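Local coordinates for insecticidal crystal protein Cry7Cal (Bacillus thuringiensis, PDB 5ZI1) that kills locusts as a three-domain insecticidal crystal toxin, probably by binding gut receptors and inserting part of its helical N-terminal domain into the cell membrane, at residues Lys210-Glu213 / Asn214-Phe218; Arg219-Met222 / Thr223-Leu227. All blocks are in the same frame, centred on the assembly; numbering follows the deposited sequence.

Contact 1: Lys210-Glu213 / Asn214-Phe218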
loop_
_atom_site.group_PDB
_atom_site.type_symbol
_atom_site.label_atom_id
_atom_site.label_comp_id
_atom_site.label_asym_id
_atom_site.label_seq_id
_atom_site.Cartn_x
_atom_site.Cartn_y
_atom_site.Cartn_z
ATOM N N LYS A 210 -8.387 6.325 -22.175
ATOM C CA LYS A 210 -9.323 5.675 -21.271
ATOM C C LYS A 210 -8.882 4.254 -20.921
ATOM O O LYS A 210 -9.302 3.720 -19.895
ATOM C CB LYS A 210 -10.725 5.661 -21.888
ATOM C CG LYS A 210 -11.838 5.347 -20.902
ATOM C CD LYS A 210 -13.194 5.486 -21.566
ATOM C CE LYS A 210 -14.325 5.245 -20.576
ATOM N NZ LYS A 210 -15.636 5.694 -21.150
ATOM N N VAL A 211 -8.057 3.626 -21.753
ATOM C CA VAL A 211 -7.583 2.299 -21.400
ATOM C C VAL A 211 -6.612 2.403 -20.239
ATOM O O VAL A 211 -6.700 1.643 -19.269
ATOM C CB VAL A 211 -6.957 1.604 -22.618
ATOM C CG1 VAL A 211 -6.020 0.497 -22.171
ATOM C CG2 VAL A 211 -8.044 1.028 -23.495
ATOM N N TRP A 212 -5.723 3.397 -20.285
ATOM C CA TRP A 212 -4.841 3.639 -19.152
ATOM C C TRP A 212 -5.624 3.970 -17.889
ATOM O O TRP A 212 -5.326 3.446 -16.812
ATOM C CB TRP A 212 -3.865 4.762 -19.458
ATOM C CG TRP A 212 -2.842 4.794 -18.415
ATOM C CD1 TRP A 212 -1.734 3.997 -18.334
ATOM C CD2 TRP A 212 -2.822 5.630 -17.259
ATOM N NE1 TRP A 212 -1.014 4.301 -17.210
ATOM C CE2 TRP A 212 -1.660 5.292 -16.523
ATOM C CE3 TRP A 212 -3.667 6.630 -16.773
ATOM C CZ2 TRP A 212 -1.324 5.920 -15.335
ATOM C CZ3 TRP A 212 -3.329 7.255 -15.597
ATOM C CH2 TRP A 212 -2.168 6.901 -14.887
ATOM N N GLU A 213 -6.634 4.833 -18.000
ATOM C CA GLU A 213 -7.385 5.221 -16.812
ATOM C C GLU A 213 -7.994 4.008 -16.121
ATOM O O GLU A 213 -7.903 3.870 -14.897
ATOM C CB GLU A 213 -8.465 6.235 -17.183
ATOM C CG GLU A 213 -9.317 6.663 -16.011
ATOM C CD GLU A 213 -10.030 7.998 -16.280
ATOM O OE1 GLU A 213 -9.352 9.041 -16.420
ATOM O OE2 GLU A 213 -11.271 8.001 -16.372
ATOM N N ASN A 214 -8.626 3.119 -16.892
ATOM C CA ASN A 214 -9.231 1.926 -16.305
ATOM C C ASN A 214 -8.161 1.016 -15.717
ATOM O O ASN A 214 -8.374 0.377 -14.683
ATOM C CB ASN A 214 -10.039 1.160 -17.350
ATOM C CG ASN A 214 -11.267 1.930 -17.846
ATOM O OD1 ASN A 214 -11.765 2.848 -17.186
ATOM N ND2 ASN A 214 -11.765 1.538 -19.017
ATOM N N TYR A 215 -7.014 0.945 -16.379
ATOM C CA TYR A 215 -5.884 0.189 -15.873
ATOM C C TYR A 215 -5.400 0.776 -14.549
ATOM O O TYR A 215 -5.235 0.060 -13.558
ATOM C CB TYR A 215 -4.791 0.211 -16.932
ATOM C CG TYR A 215 -3.473 -0.420 -16.538
ATOM C CD1 TYR A 215 -2.512 0.310 -15.843
ATOM C CD2 TYR A 215 -3.167 -1.729 -16.924
ATOM C CE1 TYR A 215 -1.303 -0.235 -15.532
ATOM C CE2 TYR A 215 -1.945 -2.300 -16.600
ATOM C CZ TYR A 215 -1.023 -1.554 -15.906
ATOM O OH TYR A 215 0.189 -2.109 -15.585
ATOM N N ASN A 216 -5.229 2.099 -14.497
ATOM C CA ASN A 216 -4.759 2.700 -13.259
ATOM C C ASN A 216 -5.802 2.598 -12.155
ATOM O O ASN A 216 -5.449 2.449 -10.974
ATOM C CB ASN A 216 -4.370 4.151 -13.490
ATOM C CG ASN A 216 -3.788 4.779 -12.252
ATOM O OD1 ASN A 216 -2.682 4.398 -11.803
ATOM N ND2 ASN A 216 -4.542 5.725 -11.655
ATOM N N ARG A 217 -7.083 2.658 -12.510
ATOM C CA ARG A 217 -8.111 2.553 -11.483
ATOM C C ARG A 217 -8.097 1.178 -10.831
ATOM O O ARG A 217 -8.348 1.051 -9.628
ATOM C CB ARG A 217 -9.488 2.840 -12.071
ATOM C CG ARG A 217 -10.582 2.766 -11.025
ATOM C CD ARG A 217 -11.959 3.136 -11.565
ATOM N NE ARG A 217 -12.016 4.514 -12.046
ATOM C CZ ARG A 217 -12.067 4.847 -13.330
ATOM N NH1 ARG A 217 -12.118 6.130 -13.685
ATOM N NH2 ARG A 217 -12.066 3.889 -14.257
ATOM N N PHE A 218 -7.852 0.133 -11.622
ATOM C CA PHE A 218 -7.735 -1.203 -11.065
ATOM C C PHE A 218 -6.540 -1.283 -10.130
ATOM O O PHE A 218 -6.657 -1.747 -8.990
ATOM C CB PHE A 218 -7.619 -2.200 -12.205
ATOM C CG PHE A 218 -7.408 -3.605 -11.771
ATOM C CD1 PHE A 218 -8.478 -4.427 -11.488
ATOM C CD2 PHE A 218 -6.127 -4.133 -11.701
ATOM C CE1 PHE A 218 -8.271 -5.744 -11.118
ATOM C CE2 PHE A 218 -5.922 -5.437 -11.334
ATOM C CZ PHE A 218 -6.992 -6.248 -11.042
HETATM O O HOH W 1 -7.156 6.123 -13.242
HETATM O O HOH W 2 -12.358 5.575 -16.910
#

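Contact 2: Arg219-Met222 / Thr223-Leu227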
loop_
_atom_site.group_PDB
_atom_site.type_symbol
_atom_site.label_atom_id
_atom_site.label_comp_id
_atom_site.label_asym_id
_atom_site.label_seq_id
_atom_site.Cartn_x
_atom_site.Cartn_y
_atom_site.Cartn_z
ATOM N N ARG A 219 -5.387 -0.783 -10.580
ATOM C CA ARG A 219 -4.209 -0.751 -9.720
ATOM C C ARG A 219 -4.497 -0.013 -8.416
ATOM O O ARG A 219 -4.179 -0.506 -7.330
ATOM C CB ARG A 219 -3.042 -0.104 -10.463
ATOM C CG ARG A 219 -1.909 0.370 -9.568
ATOM C CD ARG A 219 -0.657 0.680 -10.396
ATOM N NE ARG A 219 -0.937 1.668 -11.434
ATOM C CZ ARG A 219 -0.179 1.854 -12.519
ATOM N NH1 ARG A 219 0.927 1.108 -12.710
ATOM N NH2 ARG A 219 -0.532 2.781 -13.425
ATOM N N ARG A 220 -5.130 1.161 -8.501
ATOM C CA ARG A 220 -5.336 1.961 -7.296
ATOM C C ARG A 220 -6.263 1.254 -6.324
ATOM O O ARG A 220 -5.922 1.073 -5.151
ATOM C CB ARG A 220 -5.902 3.334 -7.644
ATOM C CG ARG A 220 -6.144 4.173 -6.418
ATOM C CD ARG A 220 -6.625 5.571 -6.782
ATOM N NE ARG A 220 -8.032 5.559 -7.177
ATOM C CZ ARG A 220 -8.458 5.693 -8.429
ATOM N NH1 ARG A 220 -7.589 5.863 -9.422
ATOM N NH2 ARG A 220 -9.760 5.667 -8.680
ATOM N N GLU A 221 -7.430 0.824 -6.799
ATOM C CA GLU A 221 -8.403 0.208 -5.902
ATOM C C GLU A 221 -7.935 -1.160 -5.397
ATOM O O GLU A 221 -8.138 -1.481 -4.220
ATOM C CB GLU A 221 -9.755 0.105 -6.601
ATOM C CG GLU A 221 -10.411 1.501 -6.873
ATOM C CD GLU A 221 -11.884 1.384 -7.209
ATOM O OE1 GLU A 221 -12.425 0.265 -7.072
ATOM O OE2 GLU A 221 -12.512 2.399 -7.613
ATOM N N MET A 222 -7.313 -1.981 -6.259
ATOM C CA MET A 222 -6.898 -3.325 -5.835
ATOM C C MET A 222 -5.655 -3.308 -4.962
ATOM O O MET A 222 -5.433 -4.257 -4.200
ATOM C CB MET A 222 -6.655 -4.242 -7.035
ATOM C CG MET A 222 -7.880 -4.407 -7.893
ATOM S SD MET A 222 -9.248 -5.106 -6.956
ATOM C CE MET A 222 -8.696 -6.834 -6.890
ATOM N N THR A 223 -4.837 -2.260 -5.075
ATOM C CA THR A 223 -3.813 -2.017 -4.070
ATOM C C THR A 223 -4.446 -1.905 -2.691
ATOM O O THR A 223 -4.006 -2.564 -1.733
ATOM C CB THR A 223 -3.043 -0.750 -4.440
ATOM O OG1 THR A 223 -2.337 -0.986 -5.668
ATOM C CG2 THR A 223 -2.050 -0.347 -3.353
ATOM N N ILE A 224 -5.518 -1.106 -2.593
ATOM C CA ILE A 224 -6.226 -0.904 -1.335
ATOM C C ILE A 224 -6.992 -2.156 -0.927
ATOM O O ILE A 224 -7.031 -2.518 0.247
ATOM C CB ILE A 224 -7.180 0.299 -1.462
ATOM C CG1 ILE A 224 -6.402 1.600 -1.652
ATOM C CG2 ILE A 224 -8.123 0.374 -0.262
ATOM C CD1 ILE A 224 -7.303 2.808 -1.847
ATOM N N MET A 225 -7.677 -2.793 -1.867
ATOM C CA MET A 225 -8.510 -3.937 -1.508
ATOM C C MET A 225 -7.687 -5.199 -1.268
ATOM O O MET A 225 -8.007 -5.975 -0.359
ATOM C CB MET A 225 -9.559 -4.194 -2.582
ATOM C CG MET A 225 -10.771 -3.257 -2.485
ATOM S SD MET A 225 -12.099 -3.714 -3.634
ATOM C CE MET A 225 -11.572 -2.803 -5.086
ATOM N N VAL A 226 -6.625 -5.416 -2.049
ATOM C CA VAL A 226 -5.910 -6.683 -1.978
ATOM C C VAL A 226 -4.453 -6.538 -1.546
ATOM O O VAL A 226 -4.054 -7.137 -0.548
ATOM C CB VAL A 226 -6.006 -7.428 -3.314
ATOM C CG1 VAL A 226 -5.193 -8.746 -3.246
ATOM C CG2 VAL A 226 -7.456 -7.699 -3.625
ATOM N N LEU A 227 -3.646 -5.759 -2.282
ATOM C CA LEU A 227 -2.200 -5.803 -2.058
ATOM C C LEU A 227 -1.825 -5.353 -0.648
ATOM O O LEU A 227 -0.906 -5.919 -0.031
ATOM C CB LEU A 227 -1.456 -4.945 -3.077
ATOM C CG LEU A 227 -1.699 -5.208 -4.547
ATOM C CD1 LEU A 227 -0.732 -4.362 -5.402
ATOM C CD2 LEU A 227 -1.581 -6.716 -4.833
#

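Contact 1: Lys210-Glu213 / Asn214-Phe218
Arg217 folds back along its helix onto Glu213, one turn earlier. Its CB sits 3.4 Å from Glu213 O, the carbonyl that also takes the Arg217 backbone N-H (N to O 2.8 Å). Beyond CB the chain runs outward past Leu66 of helix 54-67, extended through CD, then bends at chi3 (-62°) and brings the guanidinium back, with Glu213 O over one of its faces. NH1 ends 3.7 Å from Glu213 CG and forms a long, weak salt bridge to Glu213 OE2 (3.4 Å), the carboxylate and guanidinium planes standing almost perpendicular. At the edge of the guanidinium, in its plane, NH2 makes a weak bond to Asn214 OD1 (3.1 Å), while a water also at the edge links NH2 to Glu213 OE2. Asp256 makes a second salt bridge to NH1, and Tyr272 OH hydrogen-bonds OE2, which would probably steady the carboxylate's negative charge. Asp256, Tyr272 and helix 279-286 follow helix 208-227 in the chain, where the toxin passes from its helical bundle to its beta-rich domains. Alongside, Asn216 CB lies over one face of the Trp212 six-membered ring, 3.8 Å from its centroid in a CH-pi contact, and its amide runs within 5° of parallel to the indole. Trp212 NE1 bonds Glu283, and Asn216 ND2 bonds Phe254 O.

Contact 2: Arg219-Met222 / Thr223-Leu227
Met222 O receives two amides, from Val226 N at 2.7 Å and from Leu227 N at 3.0 Å, so the helix opens into a wider pi-type turn over residues 223-227, where it ends. The two donors come in differently: Leu227 N lies in the carbonyl plane, Val226 N 37° above it. Phi of Val226, -118°, departs from helical values at this turn. Just before it, Met225 N to Glu221 O is an ordinary helical bond, whereas Ile224 N to Arg220 O is weak.

One turn earlier, Thr223 bends its hydroxyl back onto the helix. With OG1 beside the backbone N (chi1 -65°), it donates to Arg219 O; the 2.5 Å between OG1 and that oxygen is probably somewhat too short. The Thr223 amide reaches the same oxygen from the opposite face of the carbonyl plane. A buried threonine hydroxyl thereby finds its acceptor within its own helix. This part of helix 208-227 lies on the side of the N-terminal helical bundle, domain I of three-domain Cry toxins, that faces the rest of the toxin, with Met222, Met225 and Val226 turned to helices 54-67, 141-165 and 169-202. Met222, bent at both chi2 and chi3, brings its methyl CE to 3.6 Å from Val226 CG2; Thr142, Tyr194 and Val63 close round it from three other helices. The Met225 side chain crosses that of Met222, and its own CE, carried back toward the preceding turn by a bend at chi3, lies 3.8 Å from Met222 SD and 3.7 Å from Glu221 CB. Glu221 runs alongside Met225, with OE1 close to Glu62 OE2 of helix 54-67; such a meeting of like charges could raise the pKa of one of the two.

Contact 1 comes first along the chain and contact 2 follows directly, in series on the one helix 208-227; neither closes a loop, and they neither nest nor cross. Their centres are 13 Å apart, yet they touch where Arg219 NH2 packs 3.8 Å from Trp212 CZ2 and bonds Asn216 OD1. Charges also join them: Asp256 pairs with Arg217 and Arg220, and Glu283 takes Trp212 NE1 and Arg219 NH1. Contact 1 ties the helix's start to helix 279-286 and to Phe254, Asp256 and Tyr272, and also to helices 54-67 and 169-202. Contact 2 adds helix 141-165 to the neighbours.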